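Esterase (Rhizomucor miehei CAU432, PDB 4WY8) hydrolyses carboxylic ester bonds, as a carboxylesterase of the alpha/beta hydrolase fold. Local coordinates at residues A[12-17]-A[210-215]; A[55-58]-A[64-67]; A[108-113]-A[302-307]; A[118-123]-A[129-134]; A[206-209]-A[214-217]. All blocks are in the same frame, centred on the assembly; numbering follows the deposited sequence.

Contact 1. Residues A[12-17]-A[210-215]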
# COMPACT_ATOMS: atom_id res chain seq x y z
N GLN A 12 -17.92 -8.02 -0.80
CA GLN A 12 -19.12 -8.55 -0.17
C GLN A 12 -19.90 -9.39 -1.17
O GLN A 12 -20.22 -10.57 -0.93
CB GLN A 12 -20.00 -7.41 0.35
CG GLN A 12 -21.24 -7.87 1.09
CD GLN A 12 -20.92 -8.51 2.43
OE1 GLN A 12 -20.34 -7.89 3.32
NE2 GLN A 12 -21.30 -9.78 2.57
N ASN A 13 -20.16 -8.78 -2.33
CA ASN A 13 -20.87 -9.44 -3.39
C ASN A 13 -20.26 -10.79 -3.74
O ASN A 13 -20.96 -11.79 -3.82
CB ASN A 13 -20.89 -8.57 -4.65
CG ASN A 13 -21.69 -9.19 -5.76
OD1 ASN A 13 -22.90 -9.42 -5.61
ND2 ASN A 13 -21.02 -9.56 -6.85
N ILE A 14 -18.94 -10.81 -3.92
CA ILE A 14 -18.23 -12.04 -4.22
C ILE A 14 -18.42 -13.06 -3.11
O ILE A 14 -18.74 -14.23 -3.36
CB ILE A 14 -16.72 -11.83 -4.42
CG1 ILE A 14 -16.44 -10.97 -5.67
CG2 ILE A 14 -15.99 -13.19 -4.43
CD1 ILE A 14 -16.80 -11.65 -7.00
N ALA A 15 -18.26 -12.61 -1.87
CA ALA A 15 -18.36 -13.52 -0.74
C ALA A 15 -19.73 -14.21 -0.72
O ALA A 15 -19.81 -15.41 -0.44
CB ALA A 15 -18.13 -12.77 0.56
N ASP A 16 -20.79 -13.47 -1.01
CA ASP A 16 -22.13 -14.06 -0.97
C ASP A 16 -22.45 -14.86 -2.24
O ASP A 16 -23.29 -15.75 -2.24
CB ASP A 16 -23.16 -12.96 -0.76
CG ASP A 16 -22.90 -12.17 0.50
OD1 ASP A 16 -22.08 -12.64 1.32
OD2 ASP A 16 -23.49 -11.09 0.68
N ALA A 17 -21.75 -14.55 -3.33
CA ALA A 17 -21.97 -15.21 -4.60
C ALA A 17 -21.48 -16.65 -4.59
O ALA A 17 -22.07 -17.51 -5.24
CB ALA A 17 -21.29 -14.45 -5.73
N ASN A 210 -17.66 -18.40 4.53
CA ASN A 210 -18.37 -17.24 3.95
C ASN A 210 -17.50 -16.07 3.49
O ASN A 210 -18.00 -14.96 3.28
CB ASN A 210 -19.39 -16.71 4.95
CG ASN A 210 -20.37 -17.77 5.38
OD1 ASN A 210 -20.92 -18.50 4.55
ND2 ASN A 210 -20.59 -17.88 6.69
N TYR A 211 -16.21 -16.30 3.28
CA TYR A 211 -15.36 -15.28 2.65
C TYR A 211 -14.62 -15.81 1.41
O TYR A 211 -13.42 -15.50 1.20
CB TYR A 211 -14.37 -14.74 3.66
CG TYR A 211 -15.00 -14.02 4.84
CD1 TYR A 211 -15.30 -12.67 4.78
CD2 TYR A 211 -15.27 -14.71 6.03
CE1 TYR A 211 -15.85 -12.00 5.89
CE2 TYR A 211 -15.83 -14.06 7.13
CZ TYR A 211 -16.12 -12.71 7.05
OH TYR A 211 -16.67 -12.05 8.13
N TYR A 212 -15.35 -16.60 0.62
CA TYR A 212 -14.92 -17.12 -0.68
C TYR A 212 -13.82 -18.18 -0.58
O TYR A 212 -14.05 -19.32 -0.97
CB TYR A 212 -14.47 -15.94 -1.57
CG TYR A 212 -14.12 -16.31 -2.99
CD1 TYR A 212 -15.11 -16.69 -3.89
CD2 TYR A 212 -12.80 -16.28 -3.44
CE1 TYR A 212 -14.80 -17.03 -5.20
CE2 TYR A 212 -12.48 -16.63 -4.74
CZ TYR A 212 -13.48 -17.00 -5.62
OH TYR A 212 -13.17 -17.34 -6.91
N LEU A 213 -12.64 -17.82 -0.09
CA LEU A 213 -11.63 -18.84 0.23
C LEU A 213 -11.94 -19.37 1.63
O LEU A 213 -11.93 -18.61 2.57
CB LEU A 213 -10.20 -18.29 0.18
CG LEU A 213 -9.11 -19.32 0.60
CD1 LEU A 213 -9.08 -20.51 -0.37
CD2 LEU A 213 -7.71 -18.69 0.66
N THR A 214 -12.19 -20.67 1.75
CA THR A 214 -12.57 -21.25 3.03
C THR A 214 -11.49 -22.20 3.54
O THR A 214 -10.61 -22.62 2.77
CB THR A 214 -13.89 -22.03 2.89
OG1 THR A 214 -13.70 -23.08 1.94
CG2 THR A 214 -14.99 -21.12 2.36
N ARG A 215 -11.56 -22.57 4.81
CA ARG A 215 -10.65 -23.54 5.37
C ARG A 215 -10.82 -24.86 4.65
O ARG A 215 -9.84 -25.52 4.26
CB ARG A 215 -10.92 -23.72 6.86
CG ARG A 215 -10.21 -24.89 7.51
CD ARG A 215 -10.84 -25.19 8.88
NE ARG A 215 -10.28 -24.37 9.93
CZ ARG A 215 -10.98 -23.82 10.93
NH1 ARG A 215 -12.29 -24.01 11.02
NH2 ARG A 215 -10.37 -23.07 11.83
O HOH W 1 -18.07 -17.23 0.59
O HOH W 2 -20.91 -14.59 2.76
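Ile14 lays its CG2 methyl over one face of the Tyr212 ring. The nearest ring atom is CD1, 3.6 Å from Ile14 CG2. The methyl sits 29° off the ring normal, a CH-pi contact displaced from the ring centre. Two torsions set this up. Ile14 CG2 is anti to its own backbone N, and Tyr212 CG is anti to its N (chi1 -175°). The two side chains cross at a slant. Next to them, Ala15 CB packs against the backbone of the loop, 3.5 Å from Asn210 O.

The contact joins the N-terminal helix 9-17 to the loop between helices 202-206 and 215-225 of the alpha/beta hydrolase fold. Tyr212 is close to, but makes no contact with, a probable Ser-His-Asp triad of Ser164, His291 and Asp261. Its hydroxyl is hydrogen-bonded to Asn295, while Ile290 and Leu296 touch both Ile14 and Tyr212.

No direct hydrogen bond links the two segments; water does the polar work. One water donates to Ala15 O at 2.7 Å and accepts from Tyr212 N at 2.8 Å. A second lies 2.7 Å from Asp16 OD1 and 3.0 Å from Asn210 O. Asp16 is steadied within its helix by Gln12. Gln12 NE2 donates to Asp16 OD2 at 3.2 Å, on the syn side but 26° out of the carboxylate plane.

Contact 2. Residues A[55-58]-A[64-67]; sequences EKTI and SKIE
Thr57 has OG1 beside its backbone N and anti to the carbonyl carbon (chi1 -65°), while Glu67 folds back at chi2 (-57°). These turns bring hydroxyl and carboxylate together. Thr57 OG1 donates to Glu67 OE1 at 2.7 Å. The oxygen is met on its syn side, 16° out of the carboxylate plane. The two side chains lie side by side and point the same way.

The Thr57 methyl also packs on the aliphatic chain of Lys65: Thr57 CG2 lies a tight 3.5 Å from Lys65 CG. The lysine chain crosses the methyl obliquely and bends only at its last torsion, where NZ turns to Asn59 OD1.

Ile58 and Ile66 occupy the other face. Ile58 CG1 stands between its backbone N and carbonyl carbon, and it meets Ile66 CB at 3.6 Å. Their backbones form an antiparallel hydrogen-bonded pair. Ile58 N donates to Ile66 O at 3.0 Å. Ile66 N returns the bond to Ile58 O at 2.9 Å. Thr57 and Glu67 form the adjoining non-hydrogen-bonded pair.

This is the turn end of a beta hairpin at the edge of the central sheet. Strand 51-59 is outermost within the chain. Strand 65-73 carries the pairing inward, where Glu67 O is hydrogen-bonded to Asn119, just past the end of strand 114-118. Helix 130-143 lies over the isoleucine face: Trp141 touches Ile58 and Asp137 touches Ile66.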
# COMPACT_ATOMS: atom_id res chain seq x y z
N GLU A 55 2.51 -17.18 -27.44
CA GLU A 55 2.57 -18.45 -26.73
C GLU A 55 3.94 -19.05 -27.05
O GLU A 55 4.32 -19.16 -28.21
CB GLU A 55 1.42 -19.40 -27.11
CG GLU A 55 0.01 -18.89 -26.76
CD GLU A 55 -0.38 -19.11 -25.29
OE1 GLU A 55 0.45 -19.64 -24.53
OE2 GLU A 55 -1.51 -18.74 -24.89
N LYS A 56 4.68 -19.40 -26.01
CA LYS A 56 6.06 -19.83 -26.14
C LYS A 56 6.33 -21.13 -25.40
O LYS A 56 5.96 -21.27 -24.24
CB LYS A 56 7.01 -18.74 -25.62
CG LYS A 56 8.48 -19.08 -25.81
CD LYS A 56 9.13 -18.33 -26.95
CE LYS A 56 10.52 -18.91 -27.22
NZ LYS A 56 11.20 -18.24 -28.36
N THR A 57 6.97 -22.08 -26.06
CA THR A 57 7.28 -23.34 -25.40
C THR A 57 8.76 -23.43 -25.13
O THR A 57 9.57 -23.25 -26.04
CB THR A 57 6.87 -24.55 -26.26
OG1 THR A 57 5.44 -24.58 -26.41
CG2 THR A 57 7.34 -25.84 -25.60
N ILE A 58 9.14 -23.69 -23.88
CA ILE A 58 10.54 -23.95 -23.66
C ILE A 58 10.66 -25.46 -23.45
O ILE A 58 9.93 -26.06 -22.66
CB ILE A 58 11.13 -23.08 -22.51
CG1 ILE A 58 10.46 -23.32 -21.17
CG2 ILE A 58 10.99 -21.60 -22.86
CD1 ILE A 58 10.95 -22.30 -20.12
N SER A 64 10.57 -32.74 -22.47
CA SER A 64 9.38 -32.22 -21.81
C SER A 64 9.27 -30.71 -22.06
O SER A 64 10.25 -30.05 -22.43
CB SER A 64 9.40 -32.54 -20.31
OG SER A 64 10.52 -31.98 -19.66
N LYS A 65 8.07 -30.19 -21.88
CA LYS A 65 7.80 -28.79 -22.19
C LYS A 65 7.23 -27.99 -21.03
O LYS A 65 6.49 -28.50 -20.20
CB LYS A 65 6.84 -28.69 -23.39
CG LYS A 65 7.41 -29.22 -24.71
CD LYS A 65 6.31 -29.31 -25.78
CE LYS A 65 6.84 -29.73 -27.16
NZ LYS A 65 7.95 -28.88 -27.69
N ILE A 66 7.67 -26.74 -20.95
CA ILE A 66 7.02 -25.75 -20.10
C ILE A 66 6.33 -24.75 -21.03
O ILE A 66 6.95 -24.23 -21.97
CB ILE A 66 8.00 -25.06 -19.16
CG1 ILE A 66 8.67 -26.11 -18.27
CG2 ILE A 66 7.30 -24.08 -18.26
CD1 ILE A 66 9.86 -25.61 -17.54
N GLU A 67 5.04 -24.56 -20.82
CA GLU A 67 4.29 -23.57 -21.60
C GLU A 67 4.26 -22.20 -20.93
O GLU A 67 3.79 -22.06 -19.80
CB GLU A 67 2.87 -24.07 -21.86
CG GLU A 67 2.82 -25.48 -22.49
CD GLU A 67 3.60 -25.54 -23.79
OE1 GLU A 67 3.50 -24.58 -24.59
OE2 GLU A 67 4.31 -26.55 -24.03

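Contact 3. Residues A[108-113]-A[302-307]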
# COMPACT_ATOMS: atom_id res chain seq x y z
N THR A 108 0.35 -5.90 -17.21
CA THR A 108 1.11 -5.71 -18.43
C THR A 108 1.08 -4.27 -18.88
O THR A 108 2.15 -3.68 -19.09
CB THR A 108 0.57 -6.59 -19.57
OG1 THR A 108 0.71 -7.98 -19.22
CG2 THR A 108 1.32 -6.27 -20.86
N VAL A 109 -0.11 -3.68 -19.02
CA VAL A 109 -0.10 -2.32 -19.58
C VAL A 109 0.21 -1.24 -18.55
O VAL A 109 0.75 -0.18 -18.89
CB VAL A 109 -1.43 -1.95 -20.27
CG1 VAL A 109 -1.74 -2.97 -21.38
CG2 VAL A 109 -2.56 -1.93 -19.25
N ARG A 110 -0.09 -1.50 -17.28
CA ARG A 110 0.21 -0.49 -16.27
C ARG A 110 1.71 -0.45 -15.97
O ARG A 110 2.27 0.61 -15.80
CB ARG A 110 -0.57 -0.74 -14.98
CG ARG A 110 -2.07 -0.51 -15.14
CD ARG A 110 -2.78 -0.69 -13.81
NE ARG A 110 -4.21 -0.96 -13.95
CZ ARG A 110 -5.12 -0.72 -13.01
NH1 ARG A 110 -4.75 -0.18 -11.85
NH2 ARG A 110 -6.40 -1.04 -13.22
N ALA A 111 2.36 -1.60 -15.93
CA ALA A 111 3.79 -1.65 -15.63
C ALA A 111 4.62 -1.45 -16.89
O ALA A 111 5.82 -1.18 -16.81
CB ALA A 111 4.16 -2.98 -14.96
N ARG A 112 3.98 -1.56 -18.05
CA ARG A 112 4.68 -1.55 -19.34
C ARG A 112 5.79 -2.59 -19.31
O ARG A 112 6.96 -2.28 -19.50
CB ARG A 112 5.23 -0.15 -19.68
CG ARG A 112 4.12 0.83 -20.03
CD ARG A 112 4.64 2.14 -20.64
NE ARG A 112 5.34 1.92 -21.90
CZ ARG A 112 4.72 1.78 -23.07
NH1 ARG A 112 3.39 1.83 -23.13
NH2 ARG A 112 5.42 1.57 -24.17
N ALA A 113 5.40 -3.82 -19.02
CA ALA A 113 6.35 -4.90 -18.81
C ALA A 113 5.95 -6.07 -19.68
O ALA A 113 4.82 -6.09 -20.20
CB ALA A 113 6.37 -5.32 -17.35
N THR A 302 -10.63 -1.89 -5.45
CA THR A 302 -9.46 -2.03 -4.60
C THR A 302 -8.40 -2.88 -5.28
O THR A 302 -7.20 -2.62 -5.11
CB THR A 302 -9.78 -2.66 -3.25
OG1 THR A 302 -10.95 -2.04 -2.69
CG2 THR A 302 -8.58 -2.47 -2.31
N GLY A 303 -8.82 -3.88 -6.06
CA GLY A 303 -7.87 -4.67 -6.83
C GLY A 303 -7.03 -3.76 -7.72
O GLY A 303 -5.80 -3.90 -7.82
N SER A 304 -7.70 -2.80 -8.35
CA SER A 304 -7.02 -1.84 -9.22
C SER A 304 -6.07 -0.92 -8.45
O SER A 304 -4.94 -0.61 -8.93
CB SER A 304 -8.04 -1.01 -9.99
OG SER A 304 -7.40 -0.13 -10.90
N GLU A 305 -6.51 -0.46 -7.28
CA GLU A 305 -5.60 0.35 -6.47
C GLU A 305 -4.34 -0.46 -6.15
O GLU A 305 -3.21 0.01 -6.27
CB GLU A 305 -6.25 0.82 -5.17
CG GLU A 305 -7.57 1.55 -5.35
CD GLU A 305 -7.48 2.83 -6.16
OE1 GLU A 305 -6.42 3.52 -6.19
OE2 GLU A 305 -8.51 3.16 -6.81
N ILE A 306 -4.55 -1.71 -5.77
CA ILE A 306 -3.46 -2.59 -5.40
C ILE A 306 -2.51 -2.77 -6.56
O ILE A 306 -1.30 -2.70 -6.36
CB ILE A 306 -3.98 -3.96 -4.92
CG1 ILE A 306 -4.59 -3.84 -3.53
CG2 ILE A 306 -2.86 -5.02 -4.87
CD1 ILE A 306 -5.38 -5.14 -3.12
N LEU A 307 -3.04 -2.95 -7.76
CA LEU A 307 -2.15 -3.02 -8.94
C LEU A 307 -1.36 -1.72 -9.16
O LEU A 307 -0.18 -1.77 -9.54
CB LEU A 307 -2.94 -3.37 -10.20
CG LEU A 307 -3.40 -4.82 -10.28
CD1 LEU A 307 -3.92 -5.05 -11.68
CD2 LEU A 307 -2.25 -5.78 -10.00
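Arg110 starts from CB with CG anti to its carbonyl carbon, and CB points toward helix 301-322. The chain then runs extended from CG to NE toward that helix. NE makes a salt bridge with Glu106, one turn back in its own helix. At the tip, both terminal nitrogens close on one oxygen. Arg110 NH2 donates to Ser304 OG at 2.7 Å, and Arg110 NH1 donates to Ser304 OG at 2.8 Å. The serine oxygen lies at the edge of the guanidinium, only 2° out of its plane. Both bonds are bent, with N-H...O angles of 146° and 139°, as expected when two nitrogens share one acceptor end-on. Ser304 OG is placed for this by a first torsion that sets it anti to the backbone N. Arg110 NH1 also lies 3.0 Å from Ser304 O.

In the fold, the contact ties helix 101-111 to the C-terminal helix 301-322. Their backbones stay well apart: the nearest CA atoms, those of Arg110 and Leu307, are 8.1 Å from each other. The long arginine therefore does the bridging.

Leu307 supplies the apolar part. Its CB lies over one face of the guanidinium, 4.0 Å from Arg110 NH1. Asp308 forms a salt bridge with the same NH1, so Glu106 and Asp308 probably balance the arginine's charge and fix the rotation of its head. Lys316 of the second subunit packs on both Arg110 and Ser304, which places the contact beside the subunit interface.

Contact 4. Residues A[118-123]-A[129-134]; sequences VNYSLS and PTALEE
In the alpha/beta hydrolase fold, the loop after strand 114-118 is tied to the N-terminal part of helix 130-143 by a two-bond grip of Glu134 on Ser121. Glu134 reaches out from the helix with its chain extended beyond CG. Its two oxygens take separate donors of one residue, Ser121. The backbone N of Ser121 donates at 2.6 Å, nearly straight at 170°, to Glu134 OE1, which is met through its syn lone pair. The Ser121 hydroxyl donates to Glu134 OE2; the refined OG-OE2 separation is very short, so its exact length is doubtful. Ser121 OG lies beside its own backbone N (chi1 -57°), which lets both donors face the same carboxylate. The two bonds hold the carboxylate against rotation in a buried place.

Tyr120 precedes Ser121 in the loop. The near side of its ring touches Ala131, while the far end leads away to His88. The ring stacks with His88, and its hydroxyl is hydrogen-bonded to His88 O. It comes close to the probable nucleophile elbow at Ser164 but does not contact it. Ala131 CB packs beside the two bonds, 3.7 Å from Ser121 O and 3.6 Å from Tyr120 CD1.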
# COMPACT_ATOMS: atom_id res chain seq x y z
N VAL A 118 3.59 -18.50 -16.39
CA VAL A 118 3.97 -19.88 -16.47
C VAL A 118 2.74 -20.76 -16.32
O VAL A 118 2.05 -20.69 -15.29
CB VAL A 118 4.99 -20.24 -15.37
CG1 VAL A 118 5.37 -21.70 -15.47
CG2 VAL A 118 6.20 -19.32 -15.49
N ASN A 119 2.42 -21.53 -17.36
CA ASN A 119 1.32 -22.47 -17.25
C ASN A 119 1.80 -23.76 -16.60
O ASN A 119 1.93 -24.77 -17.27
CB ASN A 119 0.71 -22.76 -18.62
CG ASN A 119 0.21 -21.50 -19.29
OD1 ASN A 119 -0.92 -21.06 -19.06
ND2 ASN A 119 1.06 -20.89 -20.12
N TYR A 120 2.02 -23.74 -15.29
CA TYR A 120 2.61 -24.90 -14.62
C TYR A 120 1.61 -26.06 -14.47
O TYR A 120 0.40 -25.88 -14.66
CB TYR A 120 3.20 -24.49 -13.27
CG TYR A 120 2.24 -23.88 -12.27
CD1 TYR A 120 1.45 -24.68 -11.44
CD2 TYR A 120 2.14 -22.50 -12.14
CE1 TYR A 120 0.58 -24.12 -10.53
CE2 TYR A 120 1.27 -21.92 -11.22
CZ TYR A 120 0.50 -22.74 -10.43
OH TYR A 120 -0.37 -22.18 -9.52
N SER A 121 2.14 -27.26 -14.20
CA SER A 121 1.31 -28.46 -14.09
C SER A 121 0.50 -28.43 -12.81
O SER A 121 1.03 -28.22 -11.71
CB SER A 121 2.17 -29.72 -14.15
OG SER A 121 2.95 -29.75 -15.35
N LEU A 122 -0.80 -28.67 -12.96
CA LEU A 122 -1.71 -28.60 -11.82
C LEU A 122 -1.82 -29.94 -11.09
O LEU A 122 -1.56 -31.00 -11.67
CB LEU A 122 -3.10 -28.13 -12.28
CG LEU A 122 -3.07 -26.71 -12.86
CD1 LEU A 122 -4.42 -26.30 -13.42
CD2 LEU A 122 -2.58 -25.71 -11.80
N SER A 123 -2.18 -29.87 -9.81
CA SER A 123 -2.42 -31.06 -8.99
C SER A 123 -3.90 -31.44 -9.06
O SER A 123 -4.72 -30.59 -9.40
CB SER A 123 -1.98 -30.81 -7.55
OG SER A 123 -0.57 -30.70 -7.47
N PRO A 129 6.90 -31.75 -5.76
CA PRO A 129 7.27 -30.37 -6.12
C PRO A 129 7.42 -30.11 -7.61
O PRO A 129 8.26 -29.29 -8.01
CB PRO A 129 8.63 -30.21 -5.44
CG PRO A 129 9.26 -31.57 -5.63
CD PRO A 129 8.11 -32.59 -5.59
N THR A 130 6.58 -30.73 -8.41
CA THR A 130 6.72 -30.65 -9.85
C THR A 130 6.52 -29.22 -10.38
O THR A 130 7.37 -28.68 -11.14
CB THR A 130 5.71 -31.58 -10.51
OG1 THR A 130 5.93 -32.91 -10.04
CG2 THR A 130 5.84 -31.54 -12.02
N ALA A 131 5.44 -28.58 -9.94
CA ALA A 131 5.14 -27.21 -10.38
C ALA A 131 6.27 -26.26 -10.03
O ALA A 131 6.70 -25.47 -10.88
CB ALA A 131 3.84 -26.73 -9.79
N LEU A 132 6.76 -26.36 -8.80
CA LEU A 132 7.87 -25.53 -8.32
C LEU A 132 9.10 -25.60 -9.24
O LEU A 132 9.69 -24.58 -9.61
CB LEU A 132 8.25 -25.99 -6.92
CG LEU A 132 9.57 -25.49 -6.34
CD1 LEU A 132 9.64 -23.97 -6.43
CD2 LEU A 132 9.70 -25.93 -4.89
N GLU A 133 9.44 -26.81 -9.63
CA GLU A 133 10.55 -27.05 -10.52
C GLU A 133 10.30 -26.49 -11.92
O GLU A 133 11.22 -25.96 -12.56
CB GLU A 133 10.84 -28.55 -10.54
CG GLU A 133 11.41 -29.00 -9.19
CD GLU A 133 11.55 -30.50 -9.08
OE1 GLU A 133 11.91 -30.98 -7.97
OE2 GLU A 133 11.34 -31.20 -10.10
N GLU A 134 9.06 -26.59 -12.40
CA GLU A 134 8.72 -25.93 -13.66
C GLU A 134 8.93 -24.41 -13.57
O GLU A 134 9.49 -23.79 -14.49
CB GLU A 134 7.28 -26.22 -14.08
CG GLU A 134 7.06 -27.67 -14.55
CD GLU A 134 5.59 -28.07 -14.65
OE1 GLU A 134 4.72 -27.33 -14.12
OE2 GLU A 134 5.30 -29.13 -15.25

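Contact 5. Residues A[206-209]-A[214-217]; sequences QFAE and TRKL
The loop at Ala208 turns its carbonyl to the start of helix 215-225, where Arg215 N donates to Ala208 O at 3.3 Å. The N-H...O angle is 164°. A water shares the same oxygen. It donates to Ala208 O at 2.9 Å and accepts from Lys216 N at 3.1 Å. Two backbone N-H groups at the helix start are thus satisfied through one carbonyl, one directly and one through water.

Thr214 is the N-cap. Its OG1 stands between the backbone N and the carbonyl carbon (chi1 61°), which brings it to Leu217 N. That amide donates to Thr214 OG1 at 3.1 Å. The carbon side of the threonine faces the loop, with Thr214 CB 3.4 Å from Ala208 O.

Arg215 folds back over the loop. Its chain bends at chi3 (-85°), and the Ala208 methyl lies over one face of the guanidinium. Ala208 CB is 3.6 Å from Arg215 NH1. The polar end is held by the preceding region: NE donates to Phe199 O, and NH2 has a long, weak ion pair with Glu200.

The contact closes the connection between two helices at the protein surface. Helix 202-206 ends just before Phe207, whose ring meets Tyr211 edge-to-face. Tyr204 and Lys205 of that helix touch Arg215, while helix 215-225 sets out from Thr214.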
# COMPACT_ATOMS: atom_id res chain seq x y z
N GLN A 206 -11.34 -17.04 12.26
CA GLN A 206 -12.28 -15.94 12.07
C GLN A 206 -12.94 -15.98 10.70
O GLN A 206 -14.12 -15.62 10.56
CB GLN A 206 -11.58 -14.60 12.28
CG GLN A 206 -12.57 -13.46 12.27
CD GLN A 206 -11.95 -12.13 12.61
OE1 GLN A 206 -10.76 -12.06 12.93
NE2 GLN A 206 -12.75 -11.08 12.56
N PHE A 207 -12.21 -16.42 9.68
CA PHE A 207 -12.74 -16.34 8.33
C PHE A 207 -12.93 -17.72 7.71
O PHE A 207 -13.00 -17.86 6.49
CB PHE A 207 -11.82 -15.49 7.47
CG PHE A 207 -11.53 -14.14 8.07
CD1 PHE A 207 -12.52 -13.18 8.15
CD2 PHE A 207 -10.26 -13.84 8.58
CE1 PHE A 207 -12.27 -11.93 8.72
CE2 PHE A 207 -9.98 -12.60 9.14
CZ PHE A 207 -11.00 -11.64 9.22
N ALA A 208 -13.06 -18.73 8.56
CA ALA A 208 -13.16 -20.11 8.09
C ALA A 208 -14.26 -20.30 7.06
O ALA A 208 -14.14 -21.14 6.18
CB ALA A 208 -13.37 -21.07 9.26
N GLU A 209 -15.36 -19.55 7.17
CA GLU A 209 -16.45 -19.69 6.18
C GLU A 209 -17.00 -18.35 5.67
O GLU A 209 -16.79 -17.32 6.28
CB GLU A 209 -17.58 -20.54 6.77
CG GLU A 209 -17.13 -21.89 7.31
CD GLU A 209 -18.28 -22.70 7.90
OE1 GLU A 209 -19.46 -22.31 7.69
OE2 GLU A 209 -18.02 -23.72 8.58
N THR A 214 -12.19 -20.67 1.75
CA THR A 214 -12.57 -21.25 3.03
C THR A 214 -11.49 -22.20 3.54
O THR A 214 -10.61 -22.62 2.77
CB THR A 214 -13.89 -22.03 2.89
OG1 THR A 214 -13.70 -23.08 1.94
CG2 THR A 214 -14.99 -21.12 2.36
N ARG A 215 -11.56 -22.57 4.81
CA ARG A 215 -10.65 -23.54 5.37
C ARG A 215 -10.82 -24.86 4.65
O ARG A 215 -9.84 -25.52 4.26
CB ARG A 215 -10.92 -23.72 6.86
CG ARG A 215 -10.21 -24.89 7.51
CD ARG A 215 -10.84 -25.19 8.88
NE ARG A 215 -10.28 -24.37 9.93
CZ ARG A 215 -10.98 -23.82 10.93
NH1 ARG A 215 -12.29 -24.01 11.02
NH2 ARG A 215 -10.37 -23.07 11.83
N LYS A 216 -12.07 -25.22 4.40
CA LYS A 216 -12.38 -26.47 3.72
C LYS A 216 -11.64 -26.58 2.39
O LYS A 216 -11.04 -27.61 2.05
CB LYS A 216 -13.89 -26.56 3.52
CG LYS A 216 -14.35 -27.96 3.26
CD LYS A 216 -15.86 -28.06 3.22
CE LYS A 216 -16.26 -29.53 3.36
NZ LYS A 216 -15.38 -30.41 2.51
N LEU A 217 -11.73 -25.51 1.61
CA LEU A 217 -11.05 -25.40 0.34
C LEU A 217 -9.51 -25.47 0.50
O LEU A 217 -8.83 -26.14 -0.27
CB LEU A 217 -11.49 -24.10 -0.34
CG LEU A 217 -11.54 -24.08 -1.86
CD1 LEU A 217 -12.28 -25.29 -2.38
CD2 LEU A 217 -12.25 -22.81 -2.28
O HOH W 3 -14.59 -23.92 5.57

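Contact 4 is the buried one; contacts 2 and 3 are partly buried, and contacts 1 and 5 lie at the surface. Contacts 1 and 5 share Thr214 and Arg215, and both involve the connection between helices 202-206 and 215-225. Both use bridging water. Contacts 2 and 4 adjoin, with Ile66 packing on Glu134 and Val118. Both pair a glutamate with a hydroxyl, but contact 2 adds strand pairing. Contact 3 stands apart, about 9 Å from contact 1 at the nearest atoms. It relies on a single charged side chain spanning two helices beside the second subunit.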